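Local structure of enoyl-CoA hydratase/isomerase (Shewanella pealeana, 4KPK) at residues A[85-90]-A[135-140]; A[144-149]-A[164-169]. The protein probably acts as an isomerase or hydratase on acyl-CoA thioesters, with a crotonase-type fold. All blocks are in the same frame, centred on the assembly; numbering follows the deposited sequence.

Interaction 1 of 2, residues A[85-90]-A[135-140]; sequences QILLLK and KPTITL
The hydroxyl of Thr139 fits into the hollow of Leu89, where OG1 lies 3.7 Å from both Leu89 CB and Leu89 CD2. Thr139 OG1 stands beside its backbone N (chi1 -60°), which turns the hydroxyl rather than the methyl toward the leucine, and Ser156 supplies its hydrogen-bond partner. Another bump and hollow lie at Leu140, whose CD1 methyl sits over the groove between Leu88 CD2, at 3.8 Å, and Lys90 CG, at 3.7 Å. Lys90 runs alongside Leu140 before its chain bends off to Gln51. Toward the strand starts, the Ile86 side chain crosses that of Pro136 at about a right angle, CG1 3.7 Å from Pro136 CG, and Leu233 of helix 222-235 covers both. Pro136 CD rests 3.3 Å from Gln85 O. The extended chain of Lys135 passes Gln85 O to reach the carbonyls of Phe78, Lys79 and Asn81. Leu87 and Leu89 each give their N-H to one residue and their carbonyl to another, the shortest of the four bonds being Leu89 N to Ile138 O at 2.8 Å. Strands 16° apart, in parallel register and joined through helices 102-109 and 113-132, form a beta-alpha-beta crossover in the central sheet of the crotonase fold.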
ATOM      1  N   GLN A  85       5.595   1.432  29.692  1.00 31.22           N
ATOM      2  CA  GLN A  85       4.483   1.836  28.803  1.00 30.93           C
ATOM      3  C   GLN A  85       4.925   1.908  27.342  1.00 28.13           C
ATOM      4  O   GLN A  85       4.120   1.757  26.459  1.00 28.59           O
ATOM      5  CB  GLN A  85       3.924   3.223  29.167  1.00 36.62           C
ATOM      6  CG  GLN A  85       2.963   3.280  30.356  1.00 43.90           C
ATOM      7  CD  GLN A  85       3.590   3.815  31.661  1.00 49.85           C
ATOM      8  OE1 GLN A  85       3.823   5.044  31.837  1.00 43.87           O
ATOM      9  NE2 GLN A  85       3.831   2.896  32.602  1.00 53.28           N
ATOM     10  N   ILE A  86       6.191   2.235  27.104  1.00 24.31           N
ATOM     11  CA  ILE A  86       6.732   2.460  25.797  1.00 25.78           C
ATOM     12  C   ILE A  86       8.067   1.735  25.793  1.00 24.22           C
ATOM     13  O   ILE A  86       8.693   1.646  26.836  1.00 22.87           O
ATOM     14  CB  ILE A  86       7.006   3.986  25.608  1.00 33.04           C
ATOM     15  CG1 ILE A  86       5.712   4.732  25.275  1.00 36.69           C
ATOM     16  CG2 ILE A  86       8.055   4.277  24.550  1.00 35.22           C
ATOM     17  CD1 ILE A  86       5.878   6.229  25.478  1.00 44.28           C
ATOM     18  N   LEU A  87       8.479   1.239  24.610  1.00 25.29           N
ATOM     19  CA  LEU A  87       9.798   0.659  24.371  1.00 24.00           C
ATOM     20  C   LEU A  87      10.466   1.461  23.268  1.00 26.14           C
ATOM     21  O   LEU A  87       9.949   1.550  22.155  1.00 25.94           O
ATOM     22  CB  LEU A  87       9.734  -0.799  23.891  1.00 22.89           C
ATOM     23  CG  LEU A  87      11.136  -1.333  23.537  1.00 24.97           C
ATOM     24  CD1 LEU A  87      12.084  -1.369  24.746  1.00 26.09           C
ATOM     25  CD2 LEU A  87      11.096  -2.653  22.834  1.00 26.34           C
ATOM     26  N   LEU A  88      11.622   2.018  23.599  1.00 27.20           N
ATOM     27  CA  LEU A  88      12.445   2.775  22.692  1.00 28.53           C
ATOM     28  C   LEU A  88      13.657   1.898  22.305  1.00 27.00           C
ATOM     29  O   LEU A  88      14.366   1.375  23.180  1.00 26.48           O
ATOM     30  CB  LEU A  88      12.865   4.067  23.431  1.00 31.96           C
ATOM     31  CG  LEU A  88      13.286   5.245  22.576  1.00 37.73           C
ATOM     32  CD1 LEU A  88      13.649   6.482  23.410  1.00 40.52           C
ATOM     33  CD2 LEU A  88      14.486   4.823  21.775  1.00 41.28           C
ATOM     34  N   LEU A  89      13.882   1.708  21.000  1.00 27.98           N
ATOM     35  CA  LEU A  89      15.102   1.061  20.488  1.00 28.65           C
ATOM     36  C   LEU A  89      16.066   2.084  19.877  1.00 26.10           C
ATOM     37  O   LEU A  89      15.656   2.884  19.028  1.00 26.33           O
ATOM     38  CB  LEU A  89      14.844   0.046  19.388  1.00 29.29           C
ATOM     39  CG  LEU A  89      14.032  -1.216  19.620  1.00 37.12           C
ATOM     40  CD1 LEU A  89      12.559  -0.847  19.918  1.00 40.83           C
ATOM     41  CD2 LEU A  89      14.150  -2.107  18.379  1.00 39.45           C
ATOM     42  N   LYS A  90      17.340   1.985  20.251  1.00 24.75           N
ATOM     43  CA  LYS A  90      18.410   2.945  19.875  1.00 26.11           C
ATOM     44  C   LYS A  90      19.680   2.128  19.787  1.00 23.42           C
ATOM     45  O   LYS A  90      19.688   0.944  20.172  1.00 21.50           O
ATOM     46  CB  LYS A  90      18.717   3.906  20.982  1.00 29.18           C
ATOM     47  CG  LYS A  90      17.657   4.825  21.398  1.00 35.84           C
ATOM     48  CD  LYS A  90      17.799   5.196  22.880  1.00 35.30           C
ATOM     49  CE  LYS A  90      19.195   5.588  23.281  1.00 39.66           C
ATOM     50  NZ  LYS A  90      19.159   6.467  24.498  1.00 41.55           N
ATOM     51  N   LYS A 135       2.777  -2.732  23.092  1.00 27.46           N
ATOM     52  CA  LYS A 135       3.084  -1.435  23.592  1.00 26.58           C
ATOM     53  C   LYS A 135       3.790  -0.675  22.454  1.00 24.86           C
ATOM     54  O   LYS A 135       4.465  -1.282  21.608  1.00 22.96           O
ATOM     55  CB  LYS A 135       4.040  -1.577  24.781  1.00 31.15           C
ATOM     56  CG  LYS A 135       3.452  -2.248  26.010  1.00 32.13           C
ATOM     57  CD  LYS A 135       4.502  -2.703  27.012  1.00 34.53           C
ATOM     58  CE  LYS A 135       3.821  -3.215  28.277  1.00 35.84           C
ATOM     59  NZ  LYS A 135       4.795  -3.872  29.190  1.00 38.40           N
ATOM     60  N   PRO A 136       3.591   0.651  22.394  1.00 24.83           N
ATOM     61  CA  PRO A 136       4.206   1.408  21.313  1.00 24.27           C
ATOM     62  C   PRO A 136       5.691   1.288  21.363  1.00 19.94           C
ATOM     63  O   PRO A 136       6.264   1.336  22.440  1.00 19.97           O
ATOM     64  CB  PRO A 136       3.790   2.867  21.597  1.00 25.86           C
ATOM     65  CG  PRO A 136       3.401   2.903  23.023  1.00 26.97           C
ATOM     66  CD  PRO A 136       2.928   1.527  23.374  1.00 24.61           C
ATOM     67  N   THR A 137       6.284   1.057  20.193  1.00 24.00           N
ATOM     68  CA  THR A 137       7.725   0.978  19.993  1.00 24.58           C
ATOM     69  C   THR A 137       8.178   2.143  19.080  1.00 23.99           C
ATOM     70  O   THR A 137       7.538   2.433  18.116  1.00 27.05           O
ATOM     71  CB  THR A 137       8.102  -0.349  19.361  1.00 23.09           C
ATOM     72  OG1 THR A 137       7.365  -0.524  18.127  1.00 22.09           O
ATOM     73  CG2 THR A 137       7.733  -1.497  20.297  1.00 24.43           C
ATOM     74  N   ILE A 138       9.301   2.759  19.412  1.00 23.26           N
ATOM     75  CA  ILE A 138       9.935   3.872  18.656  1.00 23.15           C
ATOM     76  C   ILE A 138      11.352   3.398  18.415  1.00 22.66           C
ATOM     77  O   ILE A 138      12.041   3.077  19.371  1.00 25.22           O
ATOM     78  CB  ILE A 138       9.997   5.182  19.502  1.00 24.86           C
ATOM     79  CG1 ILE A 138       8.577   5.540  19.930  1.00 27.06           C
ATOM     80  CG2 ILE A 138      10.587   6.382  18.688  1.00 24.92           C
ATOM     81  CD1 ILE A 138       8.452   6.628  20.906  1.00 29.72           C
ATOM     82  N   THR A 139      11.770   3.331  17.152  1.00 22.87           N
ATOM     83  CA  THR A 139      13.173   3.108  16.789  1.00 25.31           C
ATOM     84  C   THR A 139      13.889   4.403  16.244  1.00 23.70           C
ATOM     85  O   THR A 139      13.388   5.084  15.359  1.00 22.18           O
ATOM     86  CB  THR A 139      13.265   1.919  15.812  1.00 25.52           C
ATOM     87  OG1 THR A 139      12.725   0.765  16.482  1.00 31.13           O
ATOM     88  CG2 THR A 139      14.702   1.587  15.376  1.00 23.75           C
ATOM     89  N   LEU A 140      15.069   4.700  16.804  1.00 25.36           N
ATOM     90  CA  LEU A 140      15.917   5.851  16.457  1.00 24.46           C
ATOM     91  C   LEU A 140      17.193   5.399  15.726  1.00 23.88           C
ATOM     92  O   LEU A 140      18.039   4.741  16.290  1.00 26.58           O
ATOM     93  CB  LEU A 140      16.325   6.585  17.721  1.00 26.26           C
ATOM     94  CG  LEU A 140      15.272   6.995  18.756  1.00 27.31           C
ATOM     95  CD1 LEU A 140      15.921   7.791  19.899  1.00 28.82           C
ATOM     96  CD2 LEU A 140      14.199   7.800  18.044  1.00 27.86           C
TER

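Interaction 2 of 2, residues A[144-149]-A[164-169]; sequences AAFGGA and RASFCL
Waters stand between the backbones of Ala145 and Gly147 and that of Cys168, where direct pairing gives out. Water 1 lies 2.9 Å from Ala145 O and accepts from Cys168 N at 2.8 Å. Water 2 accepts from Gly147 N and donates to Cys168 O at 2.8 Å. The one direct hydrogen bond runs from Ala145 N to Ser166 O, at 3.0 Å. The Phe146 ring makes the main side-chain contact. Its CG lies beside its own backbone N (chi1 -64°), which lays the ring across residues 166-168: CD1 meets Cys168 CB at 3.7 Å, CE1 and CZ meet Ser166 CB, and Phe167 N approaches the ring edge. Ala144 CB lies over one face, 3.6 Å above the ring plane. Cys168 SG makes a sulfur-aromatic contact, 5.4 Å from the ring centroid and 27° off its normal. Helix 148-155 starts at the Gly147-Gly148 turn; in the crotonase fold such a turn commonly supplies an N-H to the oxyanion hole, a role consistent with this geometry. With an alanine at Phe146, the Cys168 sulfur would probably lose its aromatic neighbour and a gap would be likely beside Ser166 CB. Phe167 turns the other way, its CE1 4.0 Å from Ala145 CB and its ring meeting that of Phe204.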
ATOM      1  N   ALA A 144      24.333   3.782   9.291  1.00 24.38           N
ATOM      2  CA  ALA A 144      24.023   2.527   8.590  1.00 24.78           C
ATOM      3  C   ALA A 144      23.057   1.707   9.404  1.00 22.85           C
ATOM      4  O   ALA A 144      23.180   1.618  10.611  1.00 22.36           O
ATOM      5  CB  ALA A 144      25.286   1.727   8.317  1.00 25.27           C
ATOM      6  N   ALA A 145      22.060   1.157   8.709  1.00 23.52           N
ATOM      7  CA  ALA A 145      21.105   0.199   9.303  1.00 24.13           C
ATOM      8  C   ALA A 145      20.871  -0.895   8.311  1.00 20.75           C
ATOM      9  O   ALA A 145      19.884  -0.843   7.582  1.00 21.86           O
ATOM     10  CB  ALA A 145      19.803   0.911   9.620  1.00 24.57           C
ATOM     11  N   PHE A 146      21.842  -1.798   8.196  1.00 21.75           N
ATOM     12  CA  PHE A 146      21.870  -2.802   7.136  1.00 24.69           C
ATOM     13  C   PHE A 146      21.373  -4.154   7.743  1.00 27.01           C
ATOM     14  O   PHE A 146      21.340  -4.303   8.968  1.00 27.24           O
ATOM     15  CB  PHE A 146      23.298  -2.949   6.574  1.00 27.27           C
ATOM     16  CG  PHE A 146      23.844  -1.695   5.892  1.00 29.04           C
ATOM     17  CD1 PHE A 146      23.024  -0.828   5.177  1.00 29.59           C
ATOM     18  CD2 PHE A 146      25.210  -1.410   5.938  1.00 30.32           C
ATOM     19  CE1 PHE A 146      23.543   0.306   4.550  1.00 31.35           C
ATOM     20  CE2 PHE A 146      25.722  -0.292   5.300  1.00 31.30           C
ATOM     21  CZ  PHE A 146      24.887   0.571   4.616  1.00 29.36           C
ATOM     22  N   GLY A 147      20.992  -5.096   6.888  1.00 30.96           N
ATOM     23  CA  GLY A 147      20.658  -6.485   7.308  1.00 30.24           C
ATOM     24  C   GLY A 147      19.376  -6.540   8.148  1.00 31.01           C
ATOM     25  O   GLY A 147      18.405  -5.845   7.839  1.00 26.33           O
ATOM     26  N   GLY A 148      19.374  -7.343   9.223  1.00 30.23           N
ATOM     27  CA  GLY A 148      18.170  -7.542  10.061  1.00 28.60           C
ATOM     28  C   GLY A 148      17.646  -6.266  10.723  1.00 31.93           C
ATOM     29  O   GLY A 148      16.486  -6.237  11.215  1.00 25.23           O
ATOM     30  N   ALA A 149      18.504  -5.216  10.749  1.00 28.60           N
ATOM     31  CA  ALA A 149      18.165  -3.912  11.340  1.00 26.98           C
ATOM     32  C   ALA A 149      17.016  -3.266  10.632  1.00 26.44           C
ATOM     33  O   ALA A 149      16.122  -2.731  11.248  1.00 28.14           O
ATOM     34  CB  ALA A 149      19.371  -2.970  11.317  1.00 29.84           C
ATOM     35  N   ARG A 164      22.337  11.178   7.618  1.00 31.15           N
ATOM     36  CA  ARG A 164      23.314  10.216   7.058  1.00 34.11           C
ATOM     37  C   ARG A 164      22.803   8.765   7.008  1.00 32.04           C
ATOM     38  O   ARG A 164      23.549   7.892   6.516  1.00 25.68           O
ATOM     39  CB  ARG A 164      24.597  10.181   7.891  1.00 41.81           C
ATOM     40  CG  ARG A 164      25.604  11.252   7.557  1.00 50.98           C
ATOM     41  CD  ARG A 164      26.807  11.122   8.489  1.00 57.29           C
ATOM     42  NE  ARG A 164      27.856  12.108   8.187  1.00 62.15           N
ATOM     43  CZ  ARG A 164      28.686  12.043   7.143  1.00 68.77           C
ATOM     44  NH1 ARG A 164      28.599  11.048   6.260  1.00 73.16           N
ATOM     45  NH2 ARG A 164      29.620  12.979   6.973  1.00 68.29           N
ATOM     46  N   ALA A 165      21.586   8.492   7.531  1.00 27.80           N
ATOM     47  CA  ALA A 165      21.093   7.075   7.567  1.00 27.18           C
ATOM     48  C   ALA A 165      21.129   6.367   6.233  1.00 26.96           C
ATOM     49  O   ALA A 165      20.834   6.924   5.192  1.00 27.79           O
ATOM     50  CB  ALA A 165      19.713   6.981   8.143  1.00 28.70           C
ATOM     51  N   SER A 166      21.504   5.111   6.274  1.00 30.24           N
ATOM     52  CA  SER A 166      21.830   4.385   5.084  1.00 31.93           C
ATOM     53  C   SER A 166      21.086   3.062   5.113  1.00 28.74           C
ATOM     54  O   SER A 166      21.025   2.426   6.179  1.00 27.92           O
ATOM     55  CB  SER A 166      23.332   4.096   5.121  1.00 37.16           C
ATOM     56  OG  SER A 166      23.904   4.419   3.919  1.00 41.67           O
ATOM     57  N   PHE A 167      20.545   2.631   3.962  1.00 27.17           N
ATOM     58  CA  PHE A 167      19.786   1.360   3.880  1.00 29.47           C
ATOM     59  C   PHE A 167      20.133   0.599   2.615  1.00 30.32           C
ATOM     60  O   PHE A 167      20.493   1.196   1.598  1.00 29.55           O
ATOM     61  CB  PHE A 167      18.265   1.613   3.937  1.00 29.00           C
ATOM     62  CG  PHE A 167      17.877   2.516   5.041  1.00 27.94           C
ATOM     63  CD1 PHE A 167      17.568   2.018   6.291  1.00 26.87           C
ATOM     64  CD2 PHE A 167      17.898   3.901   4.841  1.00 26.66           C
ATOM     65  CE1 PHE A 167      17.255   2.899   7.322  1.00 28.50           C
ATOM     66  CE2 PHE A 167      17.579   4.755   5.836  1.00 24.77           C
ATOM     67  CZ  PHE A 167      17.285   4.272   7.093  1.00 26.83           C
ATOM     68  N   CYS A 168      19.964  -0.713   2.676  1.00 30.21           N
ATOM     69  CA  CYS A 168      20.461  -1.601   1.645  1.00 34.58           C
ATOM     70  C   CYS A 168      19.846  -2.971   1.922  1.00 33.75           C
ATOM     71  O   CYS A 168      19.986  -3.497   3.033  1.00 32.30           O
ATOM     72  CB  CYS A 168      22.005  -1.698   1.762  1.00 36.64           C
ATOM     73  SG  CYS A 168      22.864  -2.356   0.345  1.00 54.77           S
ATOM     74  N   LEU A 169      19.192  -3.562   0.933  1.00 32.53           N
ATOM     75  CA  LEU A 169      18.824  -5.012   0.998  1.00 30.49           C
ATOM     76  C   LEU A 169      19.778  -5.854   0.114  1.00 28.57           C
ATOM     77  O   LEU A 169      19.502  -6.097  -1.073  1.00 25.16           O
ATOM     78  CB  LEU A 169      17.390  -5.192   0.534  1.00 33.32           C
ATOM     79  CG  LEU A 169      16.344  -4.540   1.427  1.00 34.08           C
ATOM     80  CD1 LEU A 169      15.368  -3.668   0.638  1.00 29.95           C
ATOM     81  CD2 LEU A 169      15.658  -5.655   2.251  1.00 34.79           C
TER
HETATM   82  O   HOH W   1      19.052  -1.820   5.026  1.00 26.86           O
HETATM   83  O   HOH W   2      21.710  -5.493   4.056  1.00 29.55           O
HETATM   84  O   HOH W   3      18.518  -4.555   5.063  1.00 36.06           O

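In the fold
Interaction 1 and interaction 2 follow one another along the chain: strand 137-141 leaves interaction 1 and runs almost directly into 144-149, which opens helix 148-155. Interaction 1 lies about 7 Å from the chain centre and interaction 2 about 14 Å, with 18 Å between the centres of the two contacts. The loop after strand 86-91 ties them together further, since Phe96 touches Thr139 in the first and Ala145 and Ala149 in the second, while Ser97 bonds to the backbones of Ala144 and Phe146. In relatives, this loop and the glycine turn together form the oxyanion hole, so a similar site is likely here.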